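Local coordinates for protein Rbam17540 (Bacillus amyloliquefaciens, PDB 2YOY) that probably oxidises cellulose as a copper-dependent lytic polysaccharide monooxygenase, cleaving the chains at a surface copper held by a histidine brace, at residues 98-103 against 134-139; 102-107 against 159-164; 3-8 against 89-94. All coordinates share one frame; numbering follows the deposited sequence.

The three contacts lie in a chain that, as in other lytic polysaccharide monooxygenases, is built of two packed beta-sheets. Contact 3 closes first along the sequence, pairing strands 2-6 and 86-94 of the three-stranded sheet. Contacts 1 and 2 both set out from strand 100-108, share Lys102 and Trp103, and have centres about 9 Å apart. Contact 2 pairs that strand with 154-162 in the other sheet; contact 1, toward the copper end, joins its start to a loop leading to strand 141-146. The centre of contact 3 lies about 14 Å from that of contact 1 and 13 Å from that of contact 2. Aromatic residues bridge the sheets between them, beneath the copper site.

Contact 1. Residues 98-103 against 134-139; sequences HATSKW and SKADTN. With CU1 (copper (I) ion), chain C.
The backbone of Ala99 bridges that of Lys135, and two hydrogen bonds frame the pairing. Thr100 N donates to Ser134 O over 2.9 Å, while Ala136 N gives a weak, bent bond to His98 O at 3.0 Å. His98 O also accepts a hydrogen bond from Thr100 OG1 of its own segment, 2.8 Å away. With its chi1 of -60° Thr100 turns OG1 back beside its own backbone N, where the hydroxyl also meets Ala136 CB at 3.2 Å and accepts a bond from Trp160 NE1. Farther along, Trp103 brings the outer edge of its six-membered ring to the loop: CZ2 lies 3.5 Å from Ala136 O, near the ring plane, and CH2 is 4.0 Å from Asn139 CB. Thr100 CG2 rests over one face of this indole, whose NE1 is hydrogen-bonded to Tyr94 OH. Ala136, at the start of a short 3-10 turn, lies between Thr100 and Trp103. The imidazole of His98 points elsewhere, its NE2 binding copper at 2.0 Å with His1 completing the histidine brace. Two donors, one of them weak and across the contact, meet the carbonyl of this copper ligand, consistent with a restrained backbone at His98.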
loop_
_atom_site.group_PDB
_atom_site.type_symbol
_atom_site.label_atom_id
_atom_site.label_comp_id
_atom_site.label_asym_id
_atom_site.label_seq_id
_atom_site.Cartn_x
_atom_site.Cartn_y
_atom_site.Cartn_z
ATOM N N HIS A 98 -7.647 10.016 10.801
ATOM C CA HIS A 98 -7.694 11.430 10.516
ATOM C C HIS A 98 -8.801 11.780 9.537
ATOM O O HIS A 98 -9.278 10.926 8.780
ATOM C CB HIS A 98 -6.402 11.897 9.859
ATOM C CG HIS A 98 -5.172 11.555 10.624
ATOM N ND1 HIS A 98 -4.924 12.049 11.887
ATOM C CD2 HIS A 98 -4.118 10.758 10.312
ATOM C CE1 HIS A 98 -3.764 11.584 12.318
ATOM N NE2 HIS A 98 -3.246 10.813 11.373
ATOM N N ALA A 99 -9.170 13.063 9.545
ATOM C CA ALA A 99 -10.065 13.633 8.563
ATOM C C ALA A 99 -9.548 13.305 7.179
ATOM O O ALA A 99 -8.359 13.469 6.923
ATOM C CB ALA A 99 -10.140 15.145 8.726
ATOM N N THR A 100 -10.442 12.872 6.296
ATOM C CA THR A 100 -10.042 12.256 5.020
ATOM C C THR A 100 -10.679 12.928 3.832
ATOM O O THR A 100 -11.884 13.182 3.824
ATOM C CB THR A 100 -10.410 10.753 5.047
ATOM O OG1 THR A 100 -9.708 10.128 6.125
ATOM C CG2 THR A 100 -10.101 10.056 3.699
ATOM N N SER A 101 -9.875 13.191 2.787
ATOM C CA SER A 101 -10.379 13.748 1.546
ATOM C C SER A 101 -10.714 12.669 0.519
ATOM O O SER A 101 -11.719 12.761 -0.168
ATOM C CB SER A 101 -9.414 14.768 0.958
ATOM O OG SER A 101 -8.150 14.202 0.795
ATOM N N LYS A 102 -9.869 11.650 0.403
ATOM C CA LYS A 102 -10.163 10.545 -0.528
ATOM C C LYS A 102 -9.232 9.380 -0.298
ATOM O O LYS A 102 -8.178 9.508 0.325
ATOM C CB LYS A 102 -10.070 10.968 -2.006
ATOM C CG LYS A 102 -8.668 11.269 -2.506
ATOM C CD LYS A 102 -8.662 11.595 -3.989
ATOM C CE LYS A 102 -7.259 11.741 -4.500
ATOM N NZ LYS A 102 -7.218 12.029 -5.955
ATOM N N TRP A 103 -9.644 8.228 -0.809
ATOM C CA TRP A 103 -8.754 7.129 -1.040
ATOM C C TRP A 103 -8.749 6.799 -2.526
ATOM O O TRP A 103 -9.698 7.079 -3.272
ATOM C CB TRP A 103 -9.165 5.874 -0.287
ATOM C CG TRP A 103 -9.286 5.942 1.199
ATOM C CD1 TRP A 103 -8.393 5.429 2.119
ATOM C CD2 TRP A 103 -10.424 6.392 1.967
ATOM N NE1 TRP A 103 -8.897 5.556 3.392
ATOM C CE2 TRP A 103 -10.132 6.146 3.333
ATOM C CE3 TRP A 103 -11.653 6.947 1.630
ATOM C CZ2 TRP A 103 -11.053 6.446 4.375
ATOM C CZ3 TRP A 103 -12.560 7.275 2.675
ATOM C CH2 TRP A 103 -12.238 7.032 4.011
ATOM N N SER A 134 -14.844 14.076 6.770
ATOM C CA SER A 134 -15.024 13.461 8.073
ATOM C C SER A 134 -13.891 12.435 8.323
ATOM O O SER A 134 -13.056 12.160 7.440
ATOM C CB SER A 134 -16.399 12.815 8.180
ATOM O OG SER A 134 -16.495 11.655 7.377
ATOM N N LYS A 135 -13.861 11.890 9.523
ATOM C CA LYS A 135 -12.828 10.932 9.915
ATOM C C LYS A 135 -12.823 9.673 9.030
ATOM O O LYS A 135 -13.857 9.262 8.499
ATOM C CB LYS A 135 -12.981 10.548 11.393
ATOM C CG LYS A 135 -12.616 11.712 12.310
ATOM C CD LYS A 135 -12.599 11.325 13.778
ATOM C CE LYS A 135 -12.640 12.563 14.663
ATOM N NZ LYS A 135 -11.763 13.671 14.176
ATOM N N ALA A 136 -11.643 9.071 8.904
ATOM C CA ALA A 136 -11.437 7.934 7.988
ATOM C C ALA A 136 -12.302 6.745 8.323
ATOM O O ALA A 136 -12.674 5.959 7.428
ATOM C CB ALA A 136 -9.983 7.514 7.966
ATOM N N ASP A 137 -12.591 6.585 9.605
ATOM C CA ASP A 137 -13.339 5.414 10.042
ATOM C C ASP A 137 -14.846 5.563 9.884
ATOM O O ASP A 137 -15.579 4.642 10.233
ATOM C CB ASP A 137 -12.937 4.981 11.467
ATOM C CG ASP A 137 -13.114 6.073 12.508
ATOM O OD1 ASP A 137 -13.544 7.195 12.176
ATOM O OD2 ASP A 137 -12.804 5.792 13.677
ATOM N N THR A 138 -15.319 6.654 9.289
ATOM C CA THR A 138 -16.693 6.649 8.788
ATOM C C THR A 138 -16.850 5.863 7.458
ATOM O O THR A 138 -17.960 5.691 6.985
ATOM C CB THR A 138 -17.303 8.054 8.634
ATOM O OG1 THR A 138 -16.663 8.750 7.559
ATOM C CG2 THR A 138 -17.193 8.841 9.922
ATOM N N ASN A 139 -15.744 5.419 6.849
ATOM C CA ASN A 139 -15.794 4.521 5.691
ATOM C C ASN A 139 -14.580 3.584 5.720
ATOM O O ASN A 139 -13.626 3.803 4.996
ATOM C CB ASN A 139 -15.840 5.322 4.378
ATOM C CG ASN A 139 -16.128 4.455 3.176
ATOM O OD1 ASN A 139 -16.411 3.250 3.321
ATOM N ND2 ASN A 139 -16.099 5.041 2.001
HETATM CU CU CU1 C . -1.740 9.563 11.491
#

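Contact 2. Residues 102-107 against 159-164; sequences KWHYYI and VWDVAD. With EDO (1,2-ethanediol), chain E.
His104 and Asp161 meet at nearly a right angle, imidazole and carboxylate planes 83° apart. The bond from His104 NE2 to Asp161 OD1, 2.9 Å long and almost straight at 172°, lies in the ring plane but reaches the oxygen from above the carboxylate plane. At the other ring nitrogen, ND1 is hydrogen-bonded at 2.7 Å to Tyr106 OH, also in plane, so both ring nitrogens are engaged, which should fix the rotation of the ring. Its two faces are covered as well: Val159 CB sits over one, 3.7 Å from the centroid in a CH-pi contact, and Lys102 CE over the opposite one. CG of His104 lies between its backbone N and carbonyl carbon, which brings the ring across to the neighbouring strand. Lys102 runs alongside Asp161, its extended chain placing CE 3.4 Å from OD2, although the ammonium stays beyond salt-bridge distance.

On the face bearing Trp103 and Trp160, the two indoles point the same way with their five-membered rings at 19° to each other, slid apart so that they barely overlap; Trp103 NE1, hydrogen-bonded to Tyr94 OH, comes within 3.4 Å of Trp160 CD1, while Trp160 NE1 bonds Thr100 OG1. Strands 100-108 and 154-162 are antiparallel neighbours in the mixed sheet, with His104 and Val159 a hydrogen-bonded pair. The NE2 donor, with Lys102 nearby, would probably favour an ionised Asp161.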
loop_
_atom_site.group_PDB
_atom_site.type_symbol
_atom_site.label_atom_id
_atom_site.label_comp_id
_atom_site.label_asym_id
_atom_site.label_seq_id
_atom_site.Cartn_x
_atom_site.Cartn_y
_atom_site.Cartn_z
ATOM N N LYS A 102 -9.869 11.650 0.403
ATOM C CA LYS A 102 -10.163 10.545 -0.528
ATOM C C LYS A 102 -9.232 9.380 -0.298
ATOM O O LYS A 102 -8.178 9.508 0.325
ATOM C CB LYS A 102 -10.070 10.968 -2.006
ATOM C CG LYS A 102 -8.668 11.269 -2.506
ATOM C CD LYS A 102 -8.662 11.595 -3.989
ATOM C CE LYS A 102 -7.259 11.741 -4.500
ATOM N NZ LYS A 102 -7.218 12.029 -5.955
ATOM N N TRP A 103 -9.644 8.228 -0.809
ATOM C CA TRP A 103 -8.754 7.129 -1.040
ATOM C C TRP A 103 -8.749 6.799 -2.526
ATOM O O TRP A 103 -9.698 7.079 -3.272
ATOM C CB TRP A 103 -9.165 5.874 -0.287
ATOM C CG TRP A 103 -9.286 5.942 1.199
ATOM C CD1 TRP A 103 -8.393 5.429 2.119
ATOM C CD2 TRP A 103 -10.424 6.392 1.967
ATOM N NE1 TRP A 103 -8.897 5.556 3.392
ATOM C CE2 TRP A 103 -10.132 6.146 3.333
ATOM C CE3 TRP A 103 -11.653 6.947 1.630
ATOM C CZ2 TRP A 103 -11.053 6.446 4.375
ATOM C CZ3 TRP A 103 -12.560 7.275 2.675
ATOM C CH2 TRP A 103 -12.238 7.032 4.011
ATOM N N HIS A 104 -7.619 6.298 -2.973
ATOM C CA HIS A 104 -7.418 5.972 -4.400
ATOM C C HIS A 104 -6.542 4.747 -4.561
ATOM O O HIS A 104 -5.567 4.544 -3.817
ATOM C CB HIS A 104 -6.976 7.203 -5.233
ATOM C CG HIS A 104 -5.932 8.072 -4.590
ATOM N ND1 HIS A 104 -4.822 8.505 -5.282
ATOM C CD2 HIS A 104 -5.847 8.635 -3.353
ATOM C CE1 HIS A 104 -4.069 9.247 -4.486
ATOM N NE2 HIS A 104 -4.686 9.365 -3.322
ATOM N N TYR A 105 -6.932 3.887 -5.501
ATOM C CA TYR A 105 -6.360 2.557 -5.683
ATOM C C TYR A 105 -5.876 2.380 -7.119
ATOM O O TYR A 105 -6.556 2.789 -8.065
ATOM C CB TYR A 105 -7.423 1.480 -5.387
ATOM C CG TYR A 105 -7.836 1.401 -3.901
ATOM C CD1 TYR A 105 -8.828 2.196 -3.404
ATOM C CD2 TYR A 105 -7.201 0.539 -3.023
ATOM C CE1 TYR A 105 -9.203 2.149 -2.099
ATOM C CE2 TYR A 105 -7.555 0.490 -1.653
ATOM C CZ TYR A 105 -8.545 1.328 -1.214
ATOM O OH TYR A 105 -8.989 1.299 0.070
ATOM N N TYR A 106 -4.706 1.758 -7.244
ATOM C CA TYR A 106 -4.020 1.545 -8.481
ATOM C C TYR A 106 -3.607 0.065 -8.535
ATOM O O TYR A 106 -3.395 -0.563 -7.501
ATOM C CB TYR A 106 -2.771 2.398 -8.541
ATOM C CG TYR A 106 -3.012 3.884 -8.328
ATOM C CD1 TYR A 106 -3.260 4.410 -7.056
ATOM C CD2 TYR A 106 -3.105 4.752 -9.396
ATOM C CE1 TYR A 106 -3.568 5.747 -6.878
ATOM C CE2 TYR A 106 -3.357 6.091 -9.207
ATOM C CZ TYR A 106 -3.592 6.580 -7.958
ATOM O OH TYR A 106 -3.883 7.893 -7.765
ATOM N N ILE A 107 -3.405 -0.449 -9.727
ATOM C CA ILE A 107 -2.840 -1.792 -9.916
ATOM C C ILE A 107 -1.733 -1.666 -10.955
ATOM O O ILE A 107 -1.768 -0.788 -11.798
ATOM C CB ILE A 107 -3.878 -2.833 -10.357
ATOM C CG1 ILE A 107 -3.313 -4.250 -10.138
ATOM C CG2 ILE A 107 -4.246 -2.630 -11.822
ATOM C CD1 ILE A 107 -4.369 -5.316 -10.184
ATOM N N VAL A 159 -3.924 4.285 -1.596
ATOM C CA VAL A 159 -3.492 5.570 -1.091
ATOM C C VAL A 159 -4.621 6.255 -0.283
ATOM O O VAL A 159 -5.740 6.375 -0.750
ATOM C CB VAL A 159 -3.000 6.466 -2.230
ATOM C CG1 VAL A 159 -2.373 7.741 -1.659
ATOM C CG2 VAL A 159 -1.961 5.761 -3.124
ATOM N N TRP A 160 -4.291 6.732 0.914
ATOM C CA TRP A 160 -5.209 7.396 1.783
ATOM C C TRP A 160 -4.720 8.847 1.935
ATOM O O TRP A 160 -3.643 9.077 2.494
ATOM C CB TRP A 160 -5.239 6.663 3.116
ATOM C CG TRP A 160 -5.923 7.409 4.257
ATOM C CD1 TRP A 160 -6.976 8.254 4.149
ATOM C CD2 TRP A 160 -5.565 7.379 5.652
ATOM N NE1 TRP A 160 -7.309 8.736 5.377
ATOM C CE2 TRP A 160 -6.459 8.223 6.317
ATOM C CE3 TRP A 160 -4.580 6.711 6.390
ATOM C CZ2 TRP A 160 -6.399 8.442 7.705
ATOM C CZ3 TRP A 160 -4.504 6.920 7.757
ATOM C CH2 TRP A 160 -5.440 7.778 8.406
ATOM N N ASP A 161 -5.491 9.795 1.415
ATOM C CA ASP A 161 -5.167 11.230 1.540
ATOM C C ASP A 161 -5.819 11.840 2.771
ATOM O O ASP A 161 -7.040 11.753 2.931
ATOM C CB ASP A 161 -5.697 12.005 0.329
ATOM C CG ASP A 161 -4.868 11.808 -0.925
ATOM O OD1 ASP A 161 -3.968 10.909 -0.973
ATOM O OD2 ASP A 161 -5.184 12.532 -1.929
ATOM N N VAL A 162 -5.013 12.507 3.590
ATOM C CA VAL A 162 -5.510 13.219 4.798
ATOM C C VAL A 162 -5.987 14.610 4.372
ATOM O O VAL A 162 -5.323 15.329 3.594
ATOM C CB VAL A 162 -4.399 13.302 5.876
ATOM C CG1 VAL A 162 -4.878 14.087 7.098
ATOM C CG2 VAL A 162 -3.945 11.917 6.280
ATOM N N ALA A 163 -7.181 14.955 4.822
ATOM C CA ALA A 163 -7.865 16.191 4.369
ATOM C C ALA A 163 -7.136 17.476 4.811
ATOM O O ALA A 163 -7.065 18.477 4.069
ATOM C CB ALA A 163 -9.247 16.200 4.955
ATOM N N ASP A 164 -6.615 17.448 6.024
ATOM C CA ASP A 164 -6.187 18.709 6.702
ATOM C C ASP A 164 -4.684 18.812 6.894
ATOM O O ASP A 164 -4.208 19.631 7.668
ATOM C CB ASP A 164 -6.934 18.891 8.049
ATOM C CG ASP A 164 -6.589 17.836 9.067
ATOM O OD1 ASP A 164 -6.232 16.688 8.700
ATOM O OD2 ASP A 164 -6.674 18.137 10.287
HETATM C C1 EDO E . -3.818 16.392 11.757
HETATM O O1 EDO E . -4.926 17.232 12.076
HETATM C C2 EDO E . -4.287 15.230 10.888
HETATM O O2 EDO E . -5.704 15.235 10.655
#

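Contact 3. Residues 3-8 against 89-94; sequences YIKEPV and TFTWHY
Ile4 reaches across to Trp92 in a non-hydrogen-bonded pair of antiparallel strands. From CB, the branch CG2 lies 3.8 Å from Thr91 O of the partner strand. CG1, anti to the carbonyl carbon at a chi1 of -61°, lies over the centre of the indole, 3.5 Å from the centroid of the six-membered ring and 3.3 Å from Trp92 CE2. The tip, CD1, passes above the rim of the ring, 3.6 Å from Trp92 CZ2. Trp92 NE1 is hydrogen-bonded to Tyr105 OH in the other sheet.

The face bearing Tyr3 and His93 is aromatic too: His93 CB sits over the phenol ring, and the two rings lie oblique at 46°. Between Ile4 and Glu6 the register slips by one in a classic beta bulge, where Thr91 O accepts Lys5 N at 2.8 Å and, weakly, Glu6 N. Lys5 NZ donates to a water that in turn bonds Trp92 O. Beyond the bulge a cis peptide leads into Pro7, whose CD packs 3.5 Å from Phe90 CD2. Strand 2-6 forms one border of its sheet, with helix 10-21 against Tyr3 and Lys5 through Tyr12, and strand 167-177 against Ile4, Pro7 and Phe90 through Ile173.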
loop_
_atom_site.group_PDB
_atom_site.type_symbol
_atom_site.label_atom_id
_atom_site.label_comp_id
_atom_site.label_asym_id
_atom_site.label_seq_id
_atom_site.Cartn_x
_atom_site.Cartn_y
_atom_site.Cartn_z
ATOM N N TYR A 3 -3.262 1.253 8.169
ATOM C CA TYR A 3 -2.843 0.358 7.105
ATOM C C TYR A 3 -3.985 -0.491 6.575
ATOM O O TYR A 3 -5.029 -0.687 7.230
ATOM C CB TYR A 3 -1.707 -0.543 7.577
ATOM C CG TYR A 3 -1.999 -1.320 8.866
ATOM C CD1 TYR A 3 -2.641 -2.533 8.828
ATOM C CD2 TYR A 3 -1.571 -0.845 10.103
ATOM C CE1 TYR A 3 -2.948 -3.222 10.007
ATOM C CE2 TYR A 3 -1.838 -1.548 11.274
ATOM C CZ TYR A 3 -2.495 -2.735 11.196
ATOM O OH TYR A 3 -2.777 -3.475 12.348
ATOM N N ILE A 4 -3.774 -1.060 5.411
ATOM C CA ILE A 4 -4.766 -1.995 4.848
ATOM C C ILE A 4 -4.546 -3.383 5.482
ATOM O O ILE A 4 -3.490 -3.959 5.392
ATOM C CB ILE A 4 -4.674 -2.026 3.299
ATOM C CG1 ILE A 4 -4.965 -0.637 2.718
ATOM C CG2 ILE A 4 -5.604 -3.087 2.739
ATOM C CD1 ILE A 4 -4.716 -0.511 1.215
ATOM N N LYS A 5 -5.583 -3.866 6.167
ATOM C CA LYS A 5 -5.562 -5.091 6.921
ATOM C C LYS A 5 -6.119 -6.288 6.153
ATOM O O LYS A 5 -5.638 -7.399 6.350
ATOM C CB LYS A 5 -6.405 -4.840 8.181
ATOM C CG LYS A 5 -6.729 -6.005 9.076
ATOM C CD LYS A 5 -7.612 -5.487 10.204
ATOM C CE LYS A 5 -8.966 -5.006 9.689
ATOM N NZ LYS A 5 -9.755 -4.340 10.758
ATOM N N GLU A 6 -7.147 -6.063 5.315
ATOM C CA GLU A 6 -7.654 -7.075 4.369
ATOM C C GLU A 6 -7.929 -6.445 2.997
ATOM O O GLU A 6 -8.702 -5.504 2.934
ATOM C CB GLU A 6 -8.953 -7.707 4.885
ATOM C CG GLU A 6 -9.445 -8.845 4.013
ATOM C CD GLU A 6 -10.861 -9.278 4.352
ATOM O OE1 GLU A 6 -11.278 -9.086 5.510
ATOM O OE2 GLU A 6 -11.549 -9.805 3.452
ATOM N N PRO A 7 -7.249 -6.908 1.916
ATOM C CA PRO A 7 -6.118 -7.867 1.928
ATOM C C PRO A 7 -4.950 -7.342 2.788
ATOM O O PRO A 7 -4.956 -6.174 3.196
ATOM C CB PRO A 7 -5.691 -7.967 0.447
ATOM C CG PRO A 7 -6.707 -7.269 -0.362
ATOM C CD PRO A 7 -7.433 -6.307 0.580
ATOM N N VAL A 8 -3.991 -8.212 3.105
ATOM C CA VAL A 8 -2.836 -7.827 3.892
ATOM C C VAL A 8 -1.825 -7.059 3.049
ATOM O O VAL A 8 -1.185 -7.601 2.157
ATOM C CB VAL A 8 -2.167 -9.097 4.487
ATOM C CG1 VAL A 8 -1.003 -8.715 5.361
ATOM C CG2 VAL A 8 -3.216 -9.925 5.237
ATOM N N THR A 89 -12.972 -6.249 -1.596
ATOM C CA THR A 89 -13.008 -5.213 -0.571
ATOM C C THR A 89 -11.629 -4.954 0.026
ATOM O O THR A 89 -10.818 -5.860 0.149
ATOM C CB THR A 89 -13.946 -5.600 0.557
ATOM O OG1 THR A 89 -13.516 -6.868 1.063
ATOM C CG2 THR A 89 -15.370 -5.705 0.032
ATOM N N PHE A 90 -11.412 -3.703 0.417
ATOM C CA PHE A 90 -10.132 -3.243 0.983
ATOM C C PHE A 90 -10.491 -2.552 2.282
ATOM O O PHE A 90 -11.150 -1.516 2.275
ATOM C CB PHE A 90 -9.403 -2.294 0.006
ATOM C CG PHE A 90 -9.011 -2.971 -1.235
ATOM C CD1 PHE A 90 -9.931 -3.208 -2.256
ATOM C CD2 PHE A 90 -7.693 -3.467 -1.399
ATOM C CE1 PHE A 90 -9.560 -3.910 -3.393
ATOM C CE2 PHE A 90 -7.335 -4.177 -2.552
ATOM C CZ PHE A 90 -8.261 -4.392 -3.551
ATOM N N THR A 91 -10.093 -3.169 3.398
ATOM C CA THR A 91 -10.386 -2.656 4.732
ATOM C C THR A 91 -9.149 -2.135 5.432
ATOM O O THR A 91 -8.157 -2.863 5.578
ATOM C CB THR A 91 -10.993 -3.759 5.605
ATOM O OG1 THR A 91 -12.231 -4.167 5.006
ATOM C CG2 THR A 91 -11.268 -3.237 6.978
ATOM N N TRP A 92 -9.224 -0.877 5.848
ATOM C CA TRP A 92 -8.153 -0.212 6.602
ATOM C C TRP A 92 -8.354 -0.402 8.090
ATOM O O TRP A 92 -9.501 -0.420 8.574
ATOM C CB TRP A 92 -8.125 1.283 6.265
ATOM C CG TRP A 92 -7.643 1.597 4.848
ATOM C CD1 TRP A 92 -8.345 1.440 3.699
ATOM C CD2 TRP A 92 -6.376 2.157 4.468
ATOM N NE1 TRP A 92 -7.588 1.870 2.616
ATOM C CE2 TRP A 92 -6.385 2.321 3.062
ATOM C CE3 TRP A 92 -5.237 2.513 5.170
ATOM C CZ2 TRP A 92 -5.277 2.817 2.342
ATOM C CZ3 TRP A 92 -4.135 3.029 4.440
ATOM C CH2 TRP A 92 -4.180 3.192 3.062
ATOM N N HIS A 93 -7.252 -0.579 8.814
ATOM C CA HIS A 93 -7.210 -0.477 10.270
ATOM C C HIS A 93 -6.471 0.831 10.600
ATOM O O HIS A 93 -5.382 1.091 10.052
ATOM C CB HIS A 93 -6.444 -1.636 10.862
ATOM C CG HIS A 93 -6.223 -1.529 12.341
ATOM N ND1 HIS A 93 -7.218 -1.756 13.265
ATOM C CD2 HIS A 93 -5.130 -1.176 13.048
ATOM C CE1 HIS A 93 -6.741 -1.561 14.479
ATOM N NE2 HIS A 93 -5.472 -1.219 14.375
ATOM N N TYR A 94 -7.101 1.663 11.412
ATOM C CA TYR A 94 -6.577 2.974 11.794
ATOM C C TYR A 94 -6.116 2.981 13.251
ATOM O O TYR A 94 -6.859 2.561 14.151
ATOM C CB TYR A 94 -7.605 4.076 11.542
ATOM C CG TYR A 94 -7.961 4.211 10.098
ATOM C CD1 TYR A 94 -7.057 4.776 9.209
ATOM C CD2 TYR A 94 -9.167 3.747 9.598
ATOM C CE1 TYR A 94 -7.361 4.878 7.887
ATOM C CE2 TYR A 94 -9.489 3.852 8.262
ATOM C CZ TYR A 94 -8.568 4.401 7.410
ATOM O OH TYR A 94 -8.862 4.498 6.083
HETATM O O HOH W 1 -10.898 -1.603 10.381
HETATM O O HOH W 2 -11.641 -6.147 3.147
#